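Local coordinates for protein levoglucosan dehydrogenase (Pseudarthrobacter phenanthrenivorans, PDB 6A3F) that catalyses the NAD(+)-dependent oxidation of levoglucosan to 3-dehydrolevoglucosan, working as a homotetramer, at residues Phe151-Ala162 / Thr212-Leu221; His289-Phe297 / Ile306-Asp314. One frame throughout, in Å; residues are numbered along the deposited sequence.

Interaction 1 of 2, residues Phe151-Ala162 / Thr212-Leu221; sequences FNYRRTPAVALA and THVIDMARYL
Arg154 grips Asp216 side-on, with one nitrogen for each carboxylate oxygen. NE meets OD2 of Asp216 at 2.9 Å, almost straight and on the syn lone pair. NH2 of Arg154 reaches OD1 of Asp216 at 2.8 Å, on a more bent path. The Arg154 chain bends at chi2 and chi3, which lays its guanidinium flat on the Tyr220 ring, planes 16° apart. CD of Arg154 sits over the centre of that ring. Ser377 takes NH1, so salt bridge, stack and this bond together fix the group's rotation. A water joins Arg154 O to Tyr220 OH. CB of Asp216 lies over one face of the Phe151 ring.

These residues join the chain that follows strand 147-149, an outer strand of the Rossmann sheet, to helix 206-221 of the substrate domain. Tyr153 and His213 bind levoglucosan, and Asn152 binds NADH. Phe151, Tyr153 and His213 form an aromatic cluster at the active site. CG of Tyr153, anti to the carbonyl carbon (chi1 -69°), carries the ring edge to the face of His213 (T-shaped, planes at 81°), CD2 of Tyr153 standing 3.6 Å from ND1 of His213. CB of Tyr153 faces helix 206-221, where Met217 CE packs on it at 3.6 Å. Farther along, Val159 CG1 touches Tyr220, and CB of Ala162 meets CD2 of Leu221 at 4.1 Å.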
loop_
_atom_site.group_PDB
_atom_site.type_symbol
_atom_site.label_atom_id
_atom_site.label_comp_id
_atom_site.label_asym_id
_atom_site.label_seq_id
_atom_site.Cartn_x
_atom_site.Cartn_y
_atom_site.Cartn_z
ATOM N N PHE B 151 -18.785 21.023 4.697
ATOM C CA PHE B 151 -18.379 19.642 4.353
ATOM C C PHE B 151 -17.143 19.750 3.415
ATOM O O PHE B 151 -17.172 19.489 2.193
ATOM C CB PHE B 151 -19.549 18.849 3.758
ATOM C CG PHE B 151 -20.647 18.505 4.726
ATOM C CD1 PHE B 151 -20.363 17.851 5.918
ATOM C CD2 PHE B 151 -21.961 18.883 4.468
ATOM C CE1 PHE B 151 -21.371 17.531 6.812
ATOM C CE2 PHE B 151 -22.969 18.572 5.370
ATOM C CZ PHE B 151 -22.665 17.922 6.548
ATOM N N ASN B 152 -16.050 20.192 4.003
ATOM C CA ASN B 152 -14.873 20.626 3.276
ATOM C C ASN B 152 -14.206 19.435 2.553
ATOM O O ASN B 152 -13.510 19.648 1.530
ATOM C CB ASN B 152 -13.897 21.332 4.200
ATOM C CG ASN B 152 -13.385 20.406 5.268
ATOM O OD1 ASN B 152 -14.178 20.014 6.122
ATOM N ND2 ASN B 152 -12.120 19.979 5.154
ATOM N N TYR B 153 -14.393 18.207 3.060
ATOM C CA TYR B 153 -13.681 17.079 2.531
ATOM C C TYR B 153 -14.171 16.729 1.133
ATOM O O TYR B 153 -13.412 16.113 0.376
ATOM C CB TYR B 153 -13.771 15.853 3.432
ATOM C CG TYR B 153 -13.026 15.978 4.729
ATOM C CD1 TYR B 153 -11.645 16.094 4.759
ATOM C CD2 TYR B 153 -13.728 16.041 5.934
ATOM C CE1 TYR B 153 -10.971 16.197 5.958
ATOM C CE2 TYR B 153 -13.060 16.168 7.141
ATOM C CZ TYR B 153 -11.672 16.203 7.151
ATOM O OH TYR B 153 -10.974 16.300 8.330
ATOM N N ARG B 154 -15.362 17.164 0.729
ATOM C CA ARG B 154 -15.765 16.875 -0.653
ATOM C C ARG B 154 -14.959 17.715 -1.661
ATOM O O ARG B 154 -15.029 17.398 -2.860
ATOM C CB ARG B 154 -17.275 17.040 -0.826
ATOM C CG ARG B 154 -17.738 18.483 -0.921
ATOM C CD ARG B 154 -18.891 18.758 -1.884
ATOM N NE ARG B 154 -20.193 18.280 -1.403
ATOM C CZ ARG B 154 -21.365 18.584 -1.973
ATOM N NH1 ARG B 154 -21.394 19.367 -3.036
ATOM N NH2 ARG B 154 -22.495 18.075 -1.512
ATOM N N ARG B 155 -14.228 18.746 -1.222
ATOM C CA ARG B 155 -13.418 19.561 -2.069
ATOM C C ARG B 155 -11.946 19.091 -2.015
ATOM O O ARG B 155 -11.066 19.792 -2.493
ATOM C CB ARG B 155 -13.577 21.050 -1.726
ATOM C CG ARG B 155 -14.841 21.642 -2.354
ATOM C CD ARG B 155 -15.203 23.037 -1.913
ATOM N NE ARG B 155 -16.151 23.621 -2.859
ATOM C CZ ARG B 155 -17.467 23.436 -2.885
ATOM N NH1 ARG B 155 -18.074 22.677 -1.987
ATOM N NH2 ARG B 155 -18.175 24.048 -3.832
ATOM N N THR B 156 -11.656 17.927 -1.433
ATOM C CA THR B 156 -10.406 17.240 -1.721
ATOM C C THR B 156 -10.358 16.977 -3.239
ATOM O O THR B 156 -11.299 16.399 -3.778
ATOM C CB THR B 156 -10.277 15.907 -0.978
ATOM O OG1 THR B 156 -10.521 16.010 0.437
ATOM C CG2 THR B 156 -8.920 15.257 -1.175
ATOM N N PRO B 157 -9.264 17.382 -3.902
ATOM C CA PRO B 157 -9.290 17.253 -5.342
ATOM C C PRO B 157 -9.629 15.827 -5.790
ATOM O O PRO B 157 -10.361 15.674 -6.755
ATOM C CB PRO B 157 -7.923 17.748 -5.794
ATOM C CG PRO B 157 -7.628 18.802 -4.777
ATOM C CD PRO B 157 -8.154 18.212 -3.484
ATOM N N ALA B 158 -9.100 14.801 -5.127
ATOM C CA ALA B 158 -9.378 13.410 -5.456
ATOM C C ALA B 158 -10.883 13.089 -5.443
ATOM O O ALA B 158 -11.350 12.275 -6.212
ATOM C CB ALA B 158 -8.639 12.534 -4.490
ATOM N N VAL B 159 -11.617 13.684 -4.510
ATOM C CA VAL B 159 -13.041 13.460 -4.391
ATOM C C VAL B 159 -13.796 14.153 -5.546
ATOM O O VAL B 159 -14.697 13.539 -6.162
ATOM C CB VAL B 159 -13.547 13.919 -3.009
ATOM C CG1 VAL B 159 -15.076 13.752 -2.908
ATOM C CG2 VAL B 159 -12.799 13.169 -1.911
ATOM N N ALA B 160 -13.398 15.371 -5.880
ATOM C CA ALA B 160 -13.948 16.063 -7.072
ATOM C C ALA B 160 -13.573 15.303 -8.347
ATOM O O ALA B 160 -14.337 15.312 -9.290
ATOM C CB ALA B 160 -13.439 17.466 -7.134
ATOM N N LEU B 161 -12.400 14.683 -8.390
ATOM C CA LEU B 161 -12.007 13.815 -9.518
ATOM C C LEU B 161 -12.948 12.608 -9.634
ATOM O O LEU B 161 -13.327 12.186 -10.738
ATOM C CB LEU B 161 -10.560 13.352 -9.301
ATOM C CG LEU B 161 -10.019 12.422 -10.392
ATOM C CD1 LEU B 161 -10.051 13.127 -11.746
ATOM C CD2 LEU B 161 -8.583 12.014 -10.079
ATOM N N ALA B 162 -13.270 11.975 -8.515
ATOM C CA ALA B 162 -14.250 10.855 -8.500
ATOM C C ALA B 162 -15.585 11.317 -9.111
ATOM O O ALA B 162 -16.222 10.618 -9.939
ATOM C CB ALA B 162 -14.474 10.374 -7.089
ATOM N N THR B 212 -21.619 12.524 9.069
ATOM C CA THR B 212 -22.193 13.533 8.173
ATOM C C THR B 212 -21.225 13.849 7.022
ATOM O O THR B 212 -21.684 14.140 5.918
ATOM C CB THR B 212 -22.591 14.793 8.944
ATOM O OG1 THR B 212 -21.423 15.195 9.653
ATOM C CG2 THR B 212 -23.738 14.567 9.927
ATOM N N HIS B 213 -19.908 13.822 7.277
ATOM C CA HIS B 213 -18.926 14.046 6.185
ATOM C C HIS B 213 -19.091 12.976 5.091
ATOM O O HIS B 213 -19.057 13.254 3.864
ATOM C CB HIS B 213 -17.496 14.057 6.744
ATOM C CG HIS B 213 -17.121 15.273 7.509
ATOM N ND1 HIS B 213 -17.145 16.494 6.948
ATOM C CD2 HIS B 213 -16.636 15.428 8.779
ATOM C CE1 HIS B 213 -16.729 17.385 7.848
ATOM N NE2 HIS B 213 -16.409 16.756 8.985
ATOM N N VAL B 214 -19.271 11.738 5.526
ATOM C CA VAL B 214 -19.425 10.605 4.614
ATOM C C VAL B 214 -20.778 10.679 3.911
ATOM O O VAL B 214 -20.868 10.372 2.717
ATOM C CB VAL B 214 -19.237 9.253 5.319
ATOM C CG1 VAL B 214 -19.374 8.072 4.348
ATOM C CG2 VAL B 214 -17.874 9.228 5.994
ATOM N N ILE B 215 -21.829 11.034 4.648
ATOM C CA ILE B 215 -23.171 11.181 4.053
ATOM C C ILE B 215 -23.159 12.258 2.970
ATOM O O ILE B 215 -23.710 12.022 1.880
ATOM C CB ILE B 215 -24.225 11.459 5.157
ATOM C CG1 ILE B 215 -24.367 10.220 6.045
ATOM C CG2 ILE B 215 -25.548 11.890 4.585
ATOM C CD1 ILE B 215 -25.081 10.506 7.329
ATOM N N ASP B 216 -22.450 13.372 3.204
ATOM C CA ASP B 216 -22.323 14.425 2.205
ATOM C C ASP B 216 -21.661 13.870 0.948
ATOM O O ASP B 216 -22.147 14.106 -0.209
ATOM C CB ASP B 216 -21.566 15.673 2.696
ATOM C CG ASP B 216 -21.353 16.679 1.575
ATOM O OD1 ASP B 216 -22.333 17.366 1.162
ATOM O OD2 ASP B 216 -20.225 16.722 1.009
ATOM N N MET B 217 -20.603 13.077 1.142
ATOM C CA MET B 217 -19.956 12.423 -0.018
ATOM C C MET B 217 -20.909 11.483 -0.757
ATOM O O MET B 217 -20.844 11.445 -1.959
ATOM C CB MET B 217 -18.702 11.637 0.381
ATOM C CG MET B 217 -17.576 12.527 0.690
ATOM S SD MET B 217 -16.001 11.630 1.031
ATOM C CE MET B 217 -15.096 13.020 1.707
ATOM N N ALA B 218 -21.715 10.709 -0.054
ATOM C CA ALA B 218 -22.671 9.800 -0.685
ATOM C C ALA B 218 -23.682 10.607 -1.514
ATOM O O ALA B 218 -24.007 10.216 -2.636
ATOM C CB ALA B 218 -23.344 8.955 0.327
ATOM N N ARG B 219 -24.142 11.742 -0.973
ATOM C CA ARG B 219 -25.128 12.553 -1.704
ATOM C C ARG B 219 -24.462 13.149 -2.956
ATOM O O ARG B 219 -25.065 13.229 -4.035
ATOM C CB ARG B 219 -25.704 13.618 -0.781
ATOM C CG ARG B 219 -26.694 13.086 0.244
ATOM C CD ARG B 219 -27.310 14.269 1.005
ATOM N NE ARG B 219 -28.185 15.053 0.151
ATOM C CZ ARG B 219 -27.935 16.264 -0.338
ATOM N NH1 ARG B 219 -26.828 16.926 -0.034
ATOM N NH2 ARG B 219 -28.806 16.811 -1.170
ATOM N N TYR B 220 -23.202 13.554 -2.809
ATOM C CA TYR B 220 -22.450 14.237 -3.890
ATOM C C TYR B 220 -22.155 13.267 -5.053
ATOM O O TYR B 220 -22.293 13.605 -6.237
ATOM C CB TYR B 220 -21.196 14.876 -3.288
ATOM C CG TYR B 220 -20.215 15.531 -4.229
ATOM C CD1 TYR B 220 -20.621 16.489 -5.152
ATOM C CD2 TYR B 220 -18.875 15.177 -4.221
ATOM C CE1 TYR B 220 -19.722 17.109 -6.010
ATOM C CE2 TYR B 220 -17.951 15.806 -5.054
ATOM C CZ TYR B 220 -18.377 16.769 -5.955
ATOM O OH TYR B 220 -17.470 17.366 -6.773
ATOM N N LEU B 221 -21.692 12.091 -4.722
ATOM C CA LEU B 221 -21.173 11.170 -5.698
ATOM C C LEU B 221 -22.274 10.221 -6.181
ATOM O O LEU B 221 -22.151 9.725 -7.315
ATOM C CB LEU B 221 -20.028 10.334 -5.081
ATOM C CG LEU B 221 -18.824 11.146 -4.602
ATOM C CD1 LEU B 221 -17.872 10.262 -3.800
ATOM C CD2 LEU B 221 -18.103 11.807 -5.758
HETATM O O HOH W 1 -15.791 18.764 -4.992
#

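Interaction 2 of 2, residues His289-Phe297 / Ile306-Asp314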
loop_
_atom_site.group_PDB
_atom_site.type_symbol
_atom_site.label_atom_id
_atom_site.label_comp_id
_atom_site.label_asym_id
_atom_site.label_seq_id
_atom_site.Cartn_x
_atom_site.Cartn_y
_atom_site.Cartn_z
ATOM N N HIS B 289 -8.775 1.757 16.978
ATOM C CA HIS B 289 -7.350 1.954 17.216
ATOM C C HIS B 289 -6.613 1.781 15.880
ATOM O O HIS B 289 -6.847 0.809 15.169
ATOM C CB HIS B 289 -6.852 0.940 18.248
ATOM C CG HIS B 289 -7.219 1.316 19.645
ATOM N ND1 HIS B 289 -6.703 2.454 20.257
ATOM C CD2 HIS B 289 -7.997 0.680 20.565
ATOM C CE1 HIS B 289 -7.182 2.516 21.506
ATOM N NE2 HIS B 289 -7.969 1.419 21.729
ATOM N N GLY B 290 -5.750 2.732 15.571
ATOM C CA GLY B 290 -4.938 2.690 14.316
ATOM C C GLY B 290 -5.567 3.524 13.197
ATOM O O GLY B 290 -4.866 3.816 12.156
ATOM N N ARG B 291 -6.821 3.952 13.376
ATOM C CA ARG B 291 -7.507 4.774 12.385
ATOM C C ARG B 291 -7.526 6.196 12.938
ATOM O O ARG B 291 -7.978 6.417 14.064
ATOM C CB ARG B 291 -8.936 4.302 12.050
ATOM C CG ARG B 291 -8.984 2.881 11.510
ATOM C CD ARG B 291 -8.162 2.704 10.243
ATOM N NE ARG B 291 -8.331 1.417 9.556
ATOM C CZ ARG B 291 -7.586 1.010 8.527
ATOM N NH1 ARG B 291 -6.520 1.707 8.140
ATOM N NH2 ARG B 291 -7.932 -0.103 7.888
ATOM N N ASN B 292 -6.936 7.138 12.169
ATOM C CA ASN B 292 -6.764 8.508 12.582
ATOM C C ASN B 292 -7.831 9.430 11.977
ATOM O O ASN B 292 -8.547 10.074 12.710
ATOM C CB ASN B 292 -5.364 8.983 12.189
ATOM C CG ASN B 292 -4.336 7.924 12.490
ATOM O OD1 ASN B 292 -3.860 7.198 11.586
ATOM N ND2 ASN B 292 -4.004 7.814 13.759
ATOM N N ASN B 293 -7.865 9.549 10.632
ATOM C CA ASN B 293 -8.761 10.406 9.945
ATOM C C ASN B 293 -9.164 9.672 8.665
ATOM O O ASN B 293 -9.000 10.163 7.560
ATOM C CB ASN B 293 -8.193 11.797 9.695
ATOM C CG ASN B 293 -9.284 12.837 9.529
ATOM O OD1 ASN B 293 -10.227 12.892 10.328
ATOM N ND2 ASN B 293 -9.190 13.678 8.501
ATOM N N TYR B 294 -9.573 8.439 8.881
ATOM C CA TYR B 294 -9.743 7.442 7.842
ATOM C C TYR B 294 -11.129 7.587 7.217
ATOM O O TYR B 294 -12.048 6.810 7.530
ATOM C CB TYR B 294 -9.501 6.055 8.424
ATOM C CG TYR B 294 -9.355 4.911 7.462
ATOM C CD1 TYR B 294 -8.281 4.829 6.574
ATOM C CD2 TYR B 294 -10.287 3.887 7.449
ATOM C CE1 TYR B 294 -8.149 3.761 5.715
ATOM C CE2 TYR B 294 -10.159 2.795 6.606
ATOM C CZ TYR B 294 -9.082 2.729 5.738
ATOM O OH TYR B 294 -9.031 1.648 4.911
ATOM N N ILE B 295 -11.227 8.567 6.330
ATOM C CA ILE B 295 -12.424 8.805 5.530
ATOM C C ILE B 295 -12.277 8.030 4.225
ATOM O O ILE B 295 -11.303 8.264 3.481
ATOM C CB ILE B 295 -12.649 10.277 5.220
ATOM C CG1 ILE B 295 -12.315 11.175 6.417
ATOM C CG2 ILE B 295 -14.072 10.468 4.685
ATOM C CD1 ILE B 295 -12.381 12.638 6.106
ATOM N N THR B 296 -13.156 7.078 3.973
ATOM C CA THR B 296 -13.014 6.226 2.763
ATOM C C THR B 296 -14.328 6.140 2.004
ATOM O O THR B 296 -15.453 6.327 2.589
ATOM C CB THR B 296 -12.571 4.801 3.117
ATOM O OG1 THR B 296 -13.671 4.109 3.721
ATOM C CG2 THR B 296 -11.377 4.828 4.058
ATOM N N PHE B 297 -14.209 5.855 0.704
ATOM C CA PHE B 297 -15.394 5.320 0.039
ATOM C C PHE B 297 -14.919 4.352 -1.026
ATOM O O PHE B 297 -13.752 4.446 -1.500
ATOM C CB PHE B 297 -16.276 6.436 -0.536
ATOM C CG PHE B 297 -15.613 7.369 -1.515
ATOM C CD1 PHE B 297 -15.408 6.991 -2.845
ATOM C CD2 PHE B 297 -15.297 8.669 -1.131
ATOM C CE1 PHE B 297 -14.834 7.882 -3.742
ATOM C CE2 PHE B 297 -14.764 9.562 -2.052
ATOM C CZ PHE B 297 -14.522 9.156 -3.345
ATOM N N ILE B 306 -14.187 2.968 -7.921
ATOM C CA ILE B 306 -13.425 4.068 -7.421
ATOM C C ILE B 306 -13.277 3.880 -5.908
ATOM O O ILE B 306 -14.256 3.574 -5.263
ATOM C CB ILE B 306 -14.082 5.429 -7.688
ATOM C CG1 ILE B 306 -14.308 5.670 -9.192
ATOM C CG2 ILE B 306 -13.265 6.547 -7.074
ATOM C CD1 ILE B 306 -15.276 6.788 -9.463
ATOM N N VAL B 307 -12.050 4.039 -5.414
ATOM C CA VAL B 307 -11.744 3.882 -3.991
ATOM C C VAL B 307 -10.968 5.118 -3.553
ATOM O O VAL B 307 -10.058 5.580 -4.274
ATOM C CB VAL B 307 -10.937 2.586 -3.743
ATOM C CG1 VAL B 307 -10.348 2.535 -2.330
ATOM C CG2 VAL B 307 -11.797 1.367 -4.018
ATOM N N PHE B 308 -11.257 5.632 -2.359
ATOM C CA PHE B 308 -10.600 6.819 -1.846
ATOM C C PHE B 308 -10.309 6.596 -0.362
ATOM O O PHE B 308 -11.091 5.935 0.319
ATOM C CB PHE B 308 -11.487 8.066 -1.966
ATOM C CG PHE B 308 -10.971 9.308 -1.280
ATOM C CD1 PHE B 308 -9.860 9.985 -1.770
ATOM C CD2 PHE B 308 -11.618 9.835 -0.176
ATOM C CE1 PHE B 308 -9.370 11.108 -1.133
ATOM C CE2 PHE B 308 -11.142 10.990 0.428
ATOM C CZ PHE B 308 -10.040 11.635 -0.056
ATOM N N ASN B 309 -9.198 7.166 0.091
ATOM C CA ASN B 309 -8.717 7.136 1.489
ATOM C C ASN B 309 -8.092 8.502 1.810
ATOM O O ASN B 309 -7.009 8.844 1.315
ATOM C CB ASN B 309 -7.731 5.999 1.731
ATOM C CG ASN B 309 -6.956 6.082 3.033
ATOM O OD1 ASN B 309 -7.381 6.789 3.955
ATOM N ND2 ASN B 309 -5.901 5.261 3.178
ATOM N N TYR B 310 -8.784 9.296 2.630
ATOM C CA TYR B 310 -8.331 10.623 2.987
ATOM C C TYR B 310 -6.975 10.597 3.733
ATOM O O TYR B 310 -6.231 11.571 3.683
ATOM C CB TYR B 310 -9.359 11.405 3.826
ATOM C CG TYR B 310 -8.898 12.809 4.077
ATOM C CD1 TYR B 310 -9.151 13.814 3.159
ATOM C CD2 TYR B 310 -8.177 13.138 5.212
ATOM C CE1 TYR B 310 -8.674 15.099 3.340
ATOM C CE2 TYR B 310 -7.620 14.392 5.375
ATOM C CZ TYR B 310 -7.906 15.386 4.456
ATOM O OH TYR B 310 -7.430 16.630 4.645
ATOM N N GLU B 311 -6.621 9.533 4.426
ATOM C CA GLU B 311 -5.276 9.489 5.046
ATOM C C GLU B 311 -4.174 9.544 3.963
ATOM O O GLU B 311 -2.993 9.873 4.285
ATOM C CB GLU B 311 -5.104 8.257 5.915
ATOM C CG GLU B 311 -6.046 8.285 7.124
ATOM C CD GLU B 311 -5.782 7.279 8.239
ATOM O OE1 GLU B 311 -5.297 6.185 7.932
ATOM O OE2 GLU B 311 -6.031 7.633 9.452
ATOM N N ARG B 312 -4.542 9.172 2.725
ATOM C CA ARG B 312 -3.700 9.310 1.527
ATOM C C ARG B 312 -4.443 10.167 0.474
ATOM O O ARG B 312 -4.717 9.732 -0.684
ATOM C CB ARG B 312 -3.378 7.918 1.013
ATOM C CG ARG B 312 -2.396 7.125 1.858
ATOM C CD ARG B 312 -2.257 5.698 1.382
ATOM N NE ARG B 312 -1.290 5.037 2.263
ATOM C CZ ARG B 312 -1.028 3.743 2.221
ATOM N NH1 ARG B 312 -1.829 2.954 1.518
ATOM N NH2 ARG B 312 -0.004 3.225 2.888
ATOM N N ARG B 313 -4.762 11.373 0.869
ATOM C CA ARG B 313 -5.755 12.185 0.133
ATOM C C ARG B 313 -5.278 12.622 -1.269
ATOM O O ARG B 313 -6.136 12.962 -2.084
ATOM C CB ARG B 313 -6.131 13.455 0.903
ATOM C CG ARG B 313 -5.053 14.515 1.014
ATOM C CD ARG B 313 -5.216 15.376 2.238
ATOM N NE ARG B 313 -4.950 14.558 3.406
ATOM C CZ ARG B 313 -3.737 14.096 3.713
ATOM N NH1 ARG B 313 -2.660 14.742 3.279
ATOM N NH2 ARG B 313 -3.629 13.046 4.527
ATOM N N ASP B 314 -3.984 12.603 -1.529
ATOM C CA ASP B 314 -3.477 12.927 -2.852
ATOM C C ASP B 314 -3.844 11.923 -3.931
ATOM O O ASP B 314 -3.690 12.237 -5.134
ATOM C CB ASP B 314 -1.951 13.070 -2.849
ATOM C CG ASP B 314 -1.465 14.250 -1.997
ATOM O OD1 ASP B 314 -1.546 15.390 -2.475
ATOM O OD2 ASP B 314 -0.976 13.997 -0.856
HETATM O O HOH W 2 -5.051 3.978 9.416
#
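This contact is an antiparallel beta hairpin, strands 294-301 and 304-309, extended by the loops at its open end. It lies in the large mixed sheet of the substrate-binding domain. Phe297 and Phe308 form a hydrogen-bonded pair. Phe308 N gives to Phe297 O at 2.9 Å, and Phe297 N returns a bond to Phe308 O at 3.1 Å. Thr296 and Asn309 make the neighbouring non-hydrogen-bonded pair. Tyr310 N bonds Ile295 O and continues the ladder.

The Phe297 ring is turned across to Phe308. Its CG lies between the backbone N and the carbonyl carbon (chi1 57°), and CB of Phe308 sits over the ring face, 3.5 Å from Phe297 CZ. Ile306 CG2 meets the edge of the same ring. Ile295 and Tyr310, the latter just past strand 304-309, run side by side, with their CB atoms 3.7 Å apart.

Glu311 ties down the chain at Asn292 and Asn293. Its OE2 takes both of their backbone N-H groups, each at 2.9 Å. The Asn293 bond is the straighter, at 165°, and comes on the anti side. OE1 of Glu311 takes a water, which also links Gly290 O and Arg291 NH1. Asn309 OD1 accepts from Glu311 N, an Asx turn that holds the start of the 3-10 turn. The Tyr294 ring lies between Arg291 NH1 on one face and Thr296 CG2 on the opposite face. Arg291 also bridges to Glu298 of a neighbouring subunit.

Strand 174-182 flanks the hairpin beside 294-301, and strand 315-320 flanks it beside 304-309. Helix 157-167 packs on the side of Phe297 and Phe308, through Ala158, Val159 and Ala162.

Interactions 1 and 2 follow each other along the chain, and their centres are about 12 Å apart. They touch directly. Tyr153 OH and Asn293 ND2 are 3.2 Å apart, probably a hydrogen bond, which probably helps to position a levoglucosan-binding tyrosine. Asn293 OD1 bonds Tyr181 OH and lies near Gln183, which also binds levoglucosan. The Tyr153 and Tyr310 rings meet edge-to-face, with CD1 of Tyr153 3.4 Å from CE1 of Tyr310. At the C-terminal end of helix 206-221, CD1 of Leu221 reaches CZ of Phe297 at 3.6 Å. This helix thus touches the hairpin directly, and helix 157-167 also packs on both. His213 in interaction 1 is close to Lys124, which binds both NADH and levoglucosan.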